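Succinylglutamate desuccinylase (Vibrio parahaemolyticus, PDB 2BCO) probably hydrolyses N-succinylglutamate to succinate and glutamate with a bound zinc ion, the last step of arginine degradation by the AST pathway. Local coordinates at residues Phe275-His289 and Leu301-Arg315. Sequence-based numbering, arbitrary orientation.
Sequences FMFDDNVENFTSFVH and LMAKNDNEAIVFPNR
Residues T285 and S286 pair antiparallel with I310 and A309: I310 N donates to T285 O at 2.9 Å, S286-A309 is the non-hydrogen-bonded pair, and F284 and T285 both face I310, whose O receives weak bonds from their two N atoms, a G1 beta bulge. Beyond the bulge, N283 OD1 accepts from F312 N at 2.7 Å, nearly straight (169°), with the donor tilted from the carbonyl plane. V311 CG2 sits over the centre of the F284 ring, 3.7 Å from the centroid, a CH-pi contact. On the face carrying T285 and I310, I310 meets two rings: CB lies at the F287 ring edge in plane (CE1, 3.7 Å), while CG1, anti to the backbone N (chi1 -170°), carries CD1 to F277 CZ at 3.8 Å. At one end R315 NE forms a salt bridge to D279 OD1 on its syn side at 2.8 Å, with a weak second bond from NH2 to OD2, carboxylate and guanidinium 18° from coplanar; at the other, poorly ordered end, H289 N hydrogen-bonds D306 OD2 from above the carboxylate plane. The geometry is that of a bulged antiparallel strand pair packed by I310 against the rings of F277 and F287 in the AstE/AspA barrel-sandwich hybrid domain, the F312 side chain about 5 Å from that of E219, the predicted active-site residue, and about 8 Å from the zinc ion.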
loop_
_atom_site.group_PDB
_atom_site.type_symbol
_atom_site.label_atom_id
_atom_site.label_comp_id
_atom_site.label_asym_id
_atom_site.label_seq_id
_atom_site.Cartn_x
_atom_site.Cartn_y
_atom_site.Cartn_z
ATOM N N PHE A 275 -9.809 -9.991 23.209
ATOM C CA PHE A 275 -10.946 -9.198 22.766
ATOM C C PHE A 275 -12.194 -10.053 22.918
ATOM O O PHE A 275 -12.100 -11.271 22.984
ATOM C CB PHE A 275 -10.780 -8.815 21.301
ATOM C CG PHE A 275 -9.543 -8.014 21.016
ATOM C CD1 PHE A 275 -9.359 -6.756 21.591
ATOM C CD2 PHE A 275 -8.572 -8.500 20.140
ATOM C CE1 PHE A 275 -8.231 -5.993 21.298
ATOM C CE2 PHE A 275 -7.439 -7.741 19.839
ATOM C CZ PHE A 275 -7.269 -6.487 20.418
HETATM N N MSE A 276 -13.362 -9.424 22.963
HETATM C CA MSE A 276 -14.602 -10.173 23.101
HETATM C C MSE A 276 -15.131 -10.637 21.749
HETATM O O MSE A 276 -15.804 -11.670 21.661
HETATM C CB MSE A 276 -15.658 -9.329 23.807
HETATM C CG MSE A 276 -15.245 -8.876 25.195
HETATM SE SE MSE A 276 -16.672 -7.959 26.126
HETATM C CE MSE A 276 -17.267 -9.388 27.282
ATOM N N PHE A 277 -14.825 -9.876 20.698
ATOM C CA PHE A 277 -15.268 -10.224 19.352
ATOM C C PHE A 277 -14.452 -11.386 18.796
ATOM O O PHE A 277 -13.365 -11.684 19.291
ATOM C CB PHE A 277 -15.172 -9.005 18.410
ATOM C CG PHE A 277 -13.866 -8.225 18.515
ATOM C CD1 PHE A 277 -12.662 -8.757 18.038
ATOM C CD2 PHE A 277 -13.846 -6.958 19.106
ATOM C CE1 PHE A 277 -11.457 -8.026 18.140
ATOM C CE2 PHE A 277 -12.652 -6.221 19.213
ATOM C CZ PHE A 277 -11.456 -6.761 18.734
ATOM N N ASP A 278 -14.983 -12.037 17.767
ATOM C CA ASP A 278 -14.320 -13.172 17.135
ATOM C C ASP A 278 -13.148 -12.743 16.270
ATOM O O ASP A 278 -13.003 -11.566 15.940
ATOM C CB ASP A 278 -15.314 -13.955 16.274
ATOM C CG ASP A 278 -16.291 -14.760 17.101
ATOM O OD1 ASP A 278 -17.200 -15.381 16.508
ATOM O OD2 ASP A 278 -16.147 -14.777 18.342
ATOM N N ASP A 279 -12.321 -13.714 15.897
ATOM C CA ASP A 279 -11.155 -13.438 15.068
ATOM C C ASP A 279 -11.509 -12.910 13.678
ATOM O O ASP A 279 -10.688 -12.250 13.048
ATOM C CB ASP A 279 -10.280 -14.691 14.948
ATOM C CG ASP A 279 -9.651 -15.082 16.268
ATOM O OD1 ASP A 279 -9.241 -14.172 17.019
ATOM O OD2 ASP A 279 -9.557 -16.296 16.555
ATOM N N ASN A 280 -12.717 -13.200 13.199
ATOM C CA ASN A 280 -13.137 -12.708 11.890
ATOM C C ASN A 280 -13.743 -11.307 12.023
ATOM O O ASN A 280 -14.510 -10.856 11.168
ATOM C CB ASN A 280 -14.150 -13.665 11.243
ATOM C CG ASN A 280 -15.367 -13.920 12.122
ATOM O OD1 ASN A 280 -15.588 -13.235 13.124
ATOM N ND2 ASN A 280 -16.167 -14.907 11.743
ATOM N N VAL A 281 -13.393 -10.631 13.112
ATOM C CA VAL A 281 -13.871 -9.279 13.376
ATOM C C VAL A 281 -13.493 -8.366 12.202
ATOM O O VAL A 281 -12.358 -8.383 11.735
ATOM C CB VAL A 281 -13.240 -8.731 14.671
ATOM C CG1 VAL A 281 -11.720 -8.754 14.554
ATOM C CG2 VAL A 281 -13.747 -7.333 14.956
ATOM N N GLU A 282 -14.443 -7.568 11.731
ATOM C CA GLU A 282 -14.203 -6.674 10.602
ATOM C C GLU A 282 -13.422 -5.416 10.966
ATOM O O GLU A 282 -13.482 -4.941 12.104
ATOM C CB GLU A 282 -15.543 -6.263 9.969
ATOM C CG GLU A 282 -16.191 -7.332 9.095
ATOM C CD GLU A 282 -17.560 -6.919 8.555
ATOM O OE1 GLU A 282 -17.751 -5.730 8.220
ATOM O OE2 GLU A 282 -18.450 -7.795 8.454
ATOM N N ASN A 283 -12.667 -4.892 10.000
ATOM C CA ASN A 283 -11.936 -3.654 10.214
ATOM C C ASN A 283 -13.004 -2.569 10.257
ATOM O O ASN A 283 -14.045 -2.681 9.602
ATOM C CB ASN A 283 -10.956 -3.368 9.072
ATOM C CG ASN A 283 -9.579 -3.965 9.319
ATOM O OD1 ASN A 283 -9.057 -3.897 10.432
ATOM N ND2 ASN A 283 -8.978 -4.532 8.278
ATOM N N PHE A 284 -12.745 -1.525 11.029
ATOM C CA PHE A 284 -13.687 -0.421 11.193
ATOM C C PHE A 284 -14.990 -0.853 11.840
ATOM O O PHE A 284 -16.057 -0.362 11.479
ATOM C CB PHE A 284 -13.995 0.259 9.858
ATOM C CG PHE A 284 -12.809 0.929 9.239
ATOM C CD1 PHE A 284 -11.976 0.237 8.365
ATOM C CD2 PHE A 284 -12.498 2.248 9.560
ATOM C CE1 PHE A 284 -10.847 0.847 7.816
ATOM C CE2 PHE A 284 -11.374 2.870 9.019
ATOM C CZ PHE A 284 -10.548 2.165 8.146
ATOM N N THR A 285 -14.907 -1.788 12.780
ATOM C CA THR A 285 -16.091 -2.224 13.508
ATOM C C THR A 285 -16.235 -1.168 14.603
ATOM O O THR A 285 -15.326 -0.973 15.412
ATOM C CB THR A 285 -15.903 -3.629 14.140
ATOM O OG1 THR A 285 -15.914 -4.620 13.105
ATOM C CG2 THR A 285 -17.016 -3.931 15.132
ATOM N N SER A 286 -17.373 -0.483 14.619
ATOM C CA SER A 286 -17.605 0.579 15.592
ATOM C C SER A 286 -18.138 0.113 16.934
ATOM O O SER A 286 -18.596 -1.018 17.084
ATOM C CB SER A 286 -18.557 1.628 15.005
ATOM O OG SER A 286 -19.819 1.062 14.704
ATOM N N PHE A 287 -18.071 1.006 17.913
ATOM C CA PHE A 287 -18.550 0.715 19.255
ATOM C C PHE A 287 -19.288 1.935 19.775
ATOM O O PHE A 287 -19.196 3.015 19.198
ATOM C CB PHE A 287 -17.383 0.396 20.200
ATOM C CG PHE A 287 -16.556 -0.791 19.771
ATOM C CD1 PHE A 287 -15.357 -0.613 19.080
ATOM C CD2 PHE A 287 -16.982 -2.094 20.045
ATOM C CE1 PHE A 287 -14.593 -1.718 18.667
ATOM C CE2 PHE A 287 -16.227 -3.206 19.636
ATOM C CZ PHE A 287 -15.034 -3.015 18.948
ATOM N N VAL A 288 -20.031 1.756 20.859
ATOM C CA VAL A 288 -20.761 2.856 21.467
ATOM C C VAL A 288 -19.932 3.274 22.667
ATOM O O VAL A 288 -19.153 2.476 23.176
ATOM C CB VAL A 288 -22.166 2.410 21.916
ATOM C CG1 VAL A 288 -22.847 3.527 22.679
ATOM C CG2 VAL A 288 -23.001 2.029 20.695
ATOM N N HIS A 289 -20.079 4.517 23.111
ATOM C CA HIS A 289 -19.302 4.984 24.250
ATOM C C HIS A 289 -19.441 4.076 25.468
ATOM O O HIS A 289 -20.545 3.693 25.853
ATOM C CB HIS A 289 -19.690 6.425 24.625
ATOM C CG HIS A 289 -21.096 6.577 25.119
ATOM N ND1 HIS A 289 -22.196 6.231 24.362
ATOM C CD2 HIS A 289 -21.582 7.073 26.282
ATOM C CE1 HIS A 289 -23.298 6.507 25.037
ATOM N NE2 HIS A 289 -22.952 7.020 26.205
ATOM N N LEU A 301 -11.012 -3.060 28.132
ATOM C CA LEU A 301 -10.908 -2.172 26.979
ATOM C C LEU A 301 -12.310 -1.703 26.600
ATOM O O LEU A 301 -13.197 -2.526 26.366
ATOM C CB LEU A 301 -10.283 -2.914 25.792
ATOM C CG LEU A 301 -8.935 -3.604 26.028
ATOM C CD1 LEU A 301 -8.538 -4.372 24.784
ATOM C CD2 LEU A 301 -7.871 -2.571 26.395
HETATM N N MSE A 302 -12.515 -0.389 26.561
HETATM C CA MSE A 302 -13.818 0.162 26.194
HETATM C C MSE A 302 -13.664 1.428 25.375
HETATM O O MSE A 302 -12.701 2.171 25.548
HETATM C CB MSE A 302 -14.666 0.462 27.434
HETATM C CG MSE A 302 -14.033 1.423 28.431
HETATM SE SE MSE A 302 -15.286 2.025 29.801
HETATM C CE MSE A 302 -14.875 3.919 29.756
ATOM N N ALA A 303 -14.618 1.672 24.485
ATOM C CA ALA A 303 -14.581 2.860 23.643
ATOM C C ALA A 303 -14.626 4.119 24.504
ATOM O O ALA A 303 -15.314 4.158 25.523
ATOM C CB ALA A 303 -15.754 2.844 22.663
ATOM N N LYS A 304 -13.887 5.142 24.085
ATOM C CA LYS A 304 -13.830 6.408 24.806
ATOM C C LYS A 304 -14.917 7.341 24.282
ATOM O O LYS A 304 -15.809 7.753 25.025
ATOM C CB LYS A 304 -12.448 7.054 24.628
ATOM C CG LYS A 304 -12.127 8.145 25.643
ATOM C CD LYS A 304 -10.687 8.635 25.507
ATOM C CE LYS A 304 -10.506 9.561 24.314
ATOM N NZ LYS A 304 -11.235 10.848 24.505
ATOM N N ASN A 305 -14.840 7.670 22.997
ATOM C CA ASN A 305 -15.830 8.540 22.370
ATOM C C ASN A 305 -17.032 7.692 21.992
ATOM O O ASN A 305 -17.212 6.591 22.508
ATOM C CB ASN A 305 -15.249 9.191 21.115
ATOM C CG ASN A 305 -14.119 10.152 21.425
ATOM O OD1 ASN A 305 -13.482 10.689 20.519
ATOM N ND2 ASN A 305 -13.868 10.379 22.710
ATOM N N ASP A 306 -17.855 8.204 21.086
ATOM C CA ASP A 306 -19.034 7.476 20.649
ATOM C C ASP A 306 -18.872 7.161 19.164
ATOM O O ASP A 306 -19.672 6.426 18.577
ATOM C CB ASP A 306 -20.282 8.334 20.876
ATOM C CG ASP A 306 -21.535 7.502 21.102
ATOM O OD1 ASP A 306 -22.604 8.105 21.315
ATOM O OD2 ASP A 306 -21.450 6.257 21.072
ATOM N N ASN A 307 -17.817 7.711 18.568
ATOM C CA ASN A 307 -17.552 7.513 17.149
ATOM C C ASN A 307 -16.277 6.716 16.837
ATOM O O ASN A 307 -15.719 6.840 15.749
ATOM C CB ASN A 307 -17.485 8.875 16.448
ATOM C CG ASN A 307 -18.732 9.715 16.683
ATOM O OD1 ASN A 307 -18.970 10.202 17.791
ATOM N ND2 ASN A 307 -19.540 9.876 15.641
ATOM N N GLU A 308 -15.828 5.898 17.784
ATOM C CA GLU A 308 -14.627 5.098 17.578
ATOM C C GLU A 308 -14.914 3.770 16.887
ATOM O O GLU A 308 -15.987 3.179 17.044
ATOM C CB GLU A 308 -13.918 4.811 18.906
ATOM C CG GLU A 308 -13.224 6.002 19.545
ATOM C CD GLU A 308 -12.344 5.589 20.710
ATOM O OE1 GLU A 308 -12.844 4.877 21.601
ATOM O OE2 GLU A 308 -11.154 5.966 20.742
ATOM N N ALA A 309 -13.940 3.315 16.111
ATOM C CA ALA A 309 -14.040 2.050 15.403
ATOM C C ALA A 309 -12.679 1.411 15.551
ATOM O O ALA A 309 -11.676 2.105 15.664
ATOM C CB ALA A 309 -14.368 2.281 13.929
ATOM N N ILE A 310 -12.632 0.089 15.557
ATOM C CA ILE A 310 -11.358 -0.584 15.701
ATOM C C ILE A 310 -10.806 -0.976 14.336
ATOM O O ILE A 310 -11.557 -1.400 13.464
ATOM C CB ILE A 310 -11.508 -1.824 16.614
ATOM C CG1 ILE A 310 -10.131 -2.378 16.966
ATOM C CG2 ILE A 310 -12.368 -2.884 15.939
ATOM C CD1 ILE A 310 -10.157 -3.270 18.190
ATOM N N VAL A 311 -9.495 -0.818 14.154
ATOM C CA VAL A 311 -8.832 -1.161 12.892
ATOM C C VAL A 311 -7.550 -1.968 13.142
ATOM O O VAL A 311 -6.788 -1.661 14.058
ATOM C CB VAL A 311 -8.460 0.124 12.096
ATOM C CG1 VAL A 311 -7.740 -0.243 10.821
ATOM C CG2 VAL A 311 -9.706 0.920 11.769
ATOM N N PHE A 312 -7.308 -2.995 12.328
ATOM C CA PHE A 312 -6.103 -3.825 12.478
ATOM C C PHE A 312 -5.993 -4.470 13.861
ATOM O O PHE A 312 -5.027 -4.240 14.584
ATOM C CB PHE A 312 -4.829 -2.992 12.243
ATOM C CG PHE A 312 -4.787 -2.283 10.917
ATOM C CD1 PHE A 312 -4.402 -0.948 10.843
ATOM C CD2 PHE A 312 -5.129 -2.944 9.740
ATOM C CE1 PHE A 312 -4.343 -0.282 9.610
ATOM C CE2 PHE A 312 -5.074 -2.293 8.501
ATOM C CZ PHE A 312 -4.687 -0.959 8.434
ATOM N N PRO A 313 -6.984 -5.278 14.256
ATOM C CA PRO A 313 -6.890 -5.910 15.580
ATOM C C PRO A 313 -5.981 -7.135 15.501
ATOM O O PRO A 313 -6.009 -7.862 14.514
ATOM C CB PRO A 313 -8.332 -6.321 15.884
ATOM C CG PRO A 313 -9.167 -5.513 14.921
ATOM C CD PRO A 313 -8.324 -5.460 13.682
ATOM N N ASN A 314 -5.181 -7.363 16.535
ATOM C CA ASN A 314 -4.286 -8.520 16.558
ATOM C C ASN A 314 -3.960 -8.890 18.003
ATOM O O ASN A 314 -3.157 -8.222 18.654
ATOM C CB ASN A 314 -2.993 -8.212 15.797
ATOM C CG ASN A 314 -2.190 -9.460 15.481
ATOM O OD1 ASN A 314 -2.036 -10.347 16.327
ATOM N ND2 ASN A 314 -1.665 -9.530 14.264
ATOM N N ARG A 315 -4.586 -9.957 18.490
ATOM C CA ARG A 315 -4.392 -10.419 19.864
ATOM C C ARG A 315 -3.103 -11.217 20.073
ATOM O O ARG A 315 -2.697 -11.461 21.210
ATOM C CB ARG A 315 -5.586 -11.272 20.292
ATOM C CG ARG A 315 -5.768 -12.562 19.487
ATOM C CD ARG A 315 -7.141 -13.165 19.741
ATOM N NE ARG A 315 -7.347 -14.433 19.054
ATOM C CZ ARG A 315 -6.770 -15.580 19.404
ATOM N NH1 ARG A 315 -5.947 -15.623 20.441
ATOM N NH2 ARG A 315 -7.021 -16.685 18.721
#